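Local structure of variant surface glycoprotein MITAT 1.1 (Trypanosoma brucei brucei, 5LY9) at residues T19-S22 against K23-G26; M86-A89 against T90-S94. The protein forms, through its N-terminal A-type domain and GPI-anchored remainder, part of the dense surface coat whose antigenic switching lets the trypanosome evade host immunity. All blocks are in the same frame, centred on the assembly; numbering follows the deposited sequence.

Contact 1: T19-S22 against K23-G26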
# COMPACT_ATOMS: atom_id res chain seq x y z
N THR A 19 9.80 12.94 11.92
CA THR A 19 10.20 13.49 10.62
C THR A 19 10.57 12.38 9.62
O THR A 19 10.11 12.40 8.49
CB THR A 19 11.36 14.49 10.83
OG1 THR A 19 10.93 15.52 11.77
CG2 THR A 19 11.76 15.08 9.53
N GLU A 20 11.36 11.43 10.04
CA GLU A 20 11.74 10.34 9.15
C GLU A 20 10.52 9.51 8.74
O GLU A 20 10.31 9.23 7.54
CB GLU A 20 12.81 9.44 9.77
CG GLU A 20 13.19 8.24 8.88
CD GLU A 20 14.55 7.67 9.19
OE1 GLU A 20 15.58 8.46 9.10
OE2 GLU A 20 14.57 6.49 9.61
N LEU A 21 9.71 9.14 9.73
CA LEU A 21 8.54 8.31 9.51
C LEU A 21 7.54 8.95 8.56
O LEU A 21 6.82 8.27 7.86
CB LEU A 21 7.90 7.82 10.80
CG LEU A 21 8.70 6.97 11.79
CD1 LEU A 21 7.80 6.75 13.02
CD2 LEU A 21 9.08 5.65 11.14
N SER A 22 7.52 10.26 8.52
CA SER A 22 6.58 11.02 7.71
C SER A 22 6.72 10.68 6.22
O SER A 22 5.73 10.79 5.52
CB SER A 22 6.77 12.55 7.95
OG SER A 22 7.91 12.95 7.28
N LYS A 23 7.87 10.20 5.76
CA LYS A 23 8.08 9.89 4.35
C LYS A 23 7.96 8.45 3.99
O LYS A 23 8.03 8.12 2.81
CB LYS A 23 9.44 10.41 3.84
CG LYS A 23 9.54 11.92 3.79
CD LYS A 23 10.77 12.39 2.98
CE LYS A 23 10.64 13.88 2.67
NZ LYS A 23 11.89 14.23 1.90
N VAL A 24 7.76 7.57 4.96
CA VAL A 24 7.71 6.15 4.65
C VAL A 24 6.60 5.80 3.66
O VAL A 24 6.84 5.03 2.75
CB VAL A 24 7.65 5.27 5.96
CG1 VAL A 24 7.35 3.81 5.62
CG2 VAL A 24 8.95 5.42 6.73
N SER A 25 5.40 6.34 3.82
CA SER A 25 4.26 6.06 2.92
C SER A 25 4.60 6.38 1.51
O SER A 25 4.37 5.58 0.56
CB SER A 25 2.98 6.75 3.37
OG SER A 25 2.70 6.26 4.68
N GLY A 26 5.13 7.60 1.33
CA GLY A 26 5.61 8.05 0.04
C GLY A 26 6.72 7.24 -0.58
O GLY A 26 6.76 7.03 -1.81
O HOH W 1 4.45 8.15 6.17
O HOH W 2 4.80 9.94 3.12

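Contact 2: M86-A89 against T90-S94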
# COMPACT_ATOMS: atom_id res chain seq x y z
N MET A 86 2.57 -11.33 -2.38
CA MET A 86 3.55 -11.09 -1.32
C MET A 86 4.03 -9.64 -1.24
O MET A 86 4.07 -9.07 -0.16
CB MET A 86 4.74 -12.02 -1.54
CG MET A 86 4.35 -13.49 -1.49
SD MET A 86 4.14 -14.14 0.17
CE MET A 86 2.46 -14.04 0.70
N GLY A 87 4.42 -9.06 -2.37
CA GLY A 87 5.11 -7.78 -2.37
C GLY A 87 4.29 -6.58 -1.89
O GLY A 87 4.75 -5.73 -1.09
N LEU A 88 3.07 -6.49 -2.40
CA LEU A 88 2.24 -5.34 -2.08
C LEU A 88 1.94 -5.29 -0.60
O LEU A 88 1.95 -4.20 -0.01
CB LEU A 88 0.96 -5.38 -2.87
CG LEU A 88 -0.16 -4.39 -2.55
CD1 LEU A 88 0.29 -2.99 -2.85
CD2 LEU A 88 -1.38 -4.72 -3.32
N ALA A 89 1.70 -6.44 0.00
CA ALA A 89 1.43 -6.51 1.42
C ALA A 89 2.56 -5.90 2.20
O ALA A 89 2.35 -5.21 3.22
CB ALA A 89 1.18 -7.95 1.88
N THR A 90 3.80 -6.18 1.78
CA THR A 90 4.95 -5.68 2.57
C THR A 90 4.98 -4.14 2.58
O THR A 90 5.45 -3.54 3.55
CB THR A 90 6.33 -6.18 2.05
OG1 THR A 90 6.62 -5.56 0.76
CG2 THR A 90 6.37 -7.71 1.97
N GLN A 91 4.53 -3.57 1.48
CA GLN A 91 4.62 -2.10 1.27
C GLN A 91 3.49 -1.39 2.01
O GLN A 91 3.74 -0.42 2.74
CB GLN A 91 4.72 -1.77 -0.17
CG GLN A 91 5.96 -2.32 -0.85
CD GLN A 91 6.05 -2.10 -2.33
OE1 GLN A 91 5.09 -1.71 -2.99
NE2 GLN A 91 7.24 -2.28 -2.86
N ILE A 92 2.28 -1.95 1.93
CA ILE A 92 1.17 -1.48 2.75
C ILE A 92 1.48 -1.66 4.25
O ILE A 92 1.21 -0.74 5.09
CB ILE A 92 -0.15 -2.15 2.34
CG1 ILE A 92 -0.53 -1.66 0.93
CG2 ILE A 92 -1.27 -1.80 3.31
CD1 ILE A 92 -1.76 -2.39 0.46
N ARG A 93 2.01 -2.81 4.59
CA ARG A 93 2.34 -3.10 5.98
C ARG A 93 3.29 -2.01 6.52
O ARG A 93 3.10 -1.45 7.63
CB ARG A 93 2.98 -4.46 6.14
CG ARG A 93 3.30 -4.84 7.55
CD ARG A 93 4.30 -5.96 7.61
NE ARG A 93 4.61 -6.28 9.00
CZ ARG A 93 5.52 -7.15 9.34
NH1 ARG A 93 6.21 -7.84 8.41
NH2 ARG A 93 5.71 -7.41 10.60
N SER A 94 4.35 -1.70 5.77
CA SER A 94 5.32 -0.73 6.26
C SER A 94 4.75 0.69 6.31
O SER A 94 4.98 1.43 7.29
CB SER A 94 6.60 -0.74 5.40
OG SER A 94 7.60 0.13 5.91

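Contact 1: T19-S22 against K23-G26
Leu21 and Val24 are the ends of a type I beta turn that joins helix 8-21 to helix 24-55, closed by Val24 N donating to Leu21 O at 3.1 Å; one residue earlier, Lys23 N bonds to Glu20 O at 3.2 Å. Both bonds are nearly straight at hydrogen, yet each donor stands above the carbonyl plane rather than on a lone pair. The Ser22 hydroxyl turns back on the preceding helical turn: with chi1 at 76°, OG lies between its own backbone N and carbonyl carbon and gives a short 2.6 Å bond to Thr19 O. Val24 sets its CG2 branch beside the backbone N, 3.7 Å from Leu21 O, while Leu21 CD2 stays 4.4 Å from Val24 CG2. Two waters bridge across the turn where direct i to i+4 bonds would lie in a continuous helix: water 1 links Leu21 O to Ser25 N, and water 2 donates to Ser22 O at 2.7 Å while accepting from Gly26 N. The Glu20 carboxylate points elsewhere, held by Arg253, Thr158 and the backbone N-H groups of Thr160, Glu161 and Leu162, and Val24 packs on Ala98 of helix 62-114. The whole is a hydrated break in an otherwise helical run, which carries the chain into a long helix of the VSG N-terminal domain's elongated helical core.

Contact 2: M86-A89 against T90-S94
Met86 O meets Thr90 at two points: the methyl CG2 rests on it at 3.4 Å, and Thr90 N gives it only a long, weak hydrogen bond. Gly87 O gathers more. Its main partner is the Thr90 hydroxyl, whose OG1 donates at 2.6 Å with the donor tilted 15° from the carbonyl plane; Thr90 N and Gln91 N add weak bonds to the same oxygen. A chi1 of 69° brings OG1 up to this oxygen and turns CG2 toward that of Met86, so both branches of the threonine are occupied by the preceding turn. OG1 also receives the backbone N-H of Ala257. Gln91 runs its CG past Gly87 O at 3.6 Å and carries its amide onward to Tyr83 OH and Ala257 O.

From Leu88 on, straighter i to i+4 bonds take over, though Gln91 N still adds a weak bond to Leu88 O. Ile92 N donates almost straight to Leu88 O at 3.0 Å, nearly along the C=O axis, and the two side chains cross obliquely, Leu88 CD1 meeting Ile92 CD1 at 3.9 Å. This apolar pair faces the second subunit, where Leu88 packs on its counterpart Leu88 and Ile92 on Met28 of that chain. Ala89 O accepts from Arg93 N at 2.8 Å and also lies against Arg93 CB, at 3.1 Å. The extended Arg93 chain leads away to salt bridges with Glu248 and Glu251, while Ala89 touches Leu29 of the second subunit. Weak backbone bonds, backed by a threonine hydroxyl bonded to the i-3 carbonyl, thus lead into stronger alpha-helical ones within helix 62-114, whose apolar side contributes to the dimer interface of the VSG N-terminal domain.

How the contacts relate
Running from the N terminus, the chain reaches contact 1 where helix 8-21 turns into helix 24-55, and only after that helix and the connection behind it does it enter helix 62-114, which holds contact 2. The two are in series, neither nested nor crossed: the first closes a tight turn between helices, the second spans successive turns of one helix. Their centres lie about 15 Å apart, and they meet where Val24 CG1 packs 3.7 Å from Ser94 OG. That touch joins the start of helix 24-55 to the middle of helix 62-114. Both also reach the second subunit: in contact 1 Ser25 packs on Arg96 of that chain, while contact 2 offers its apolar side.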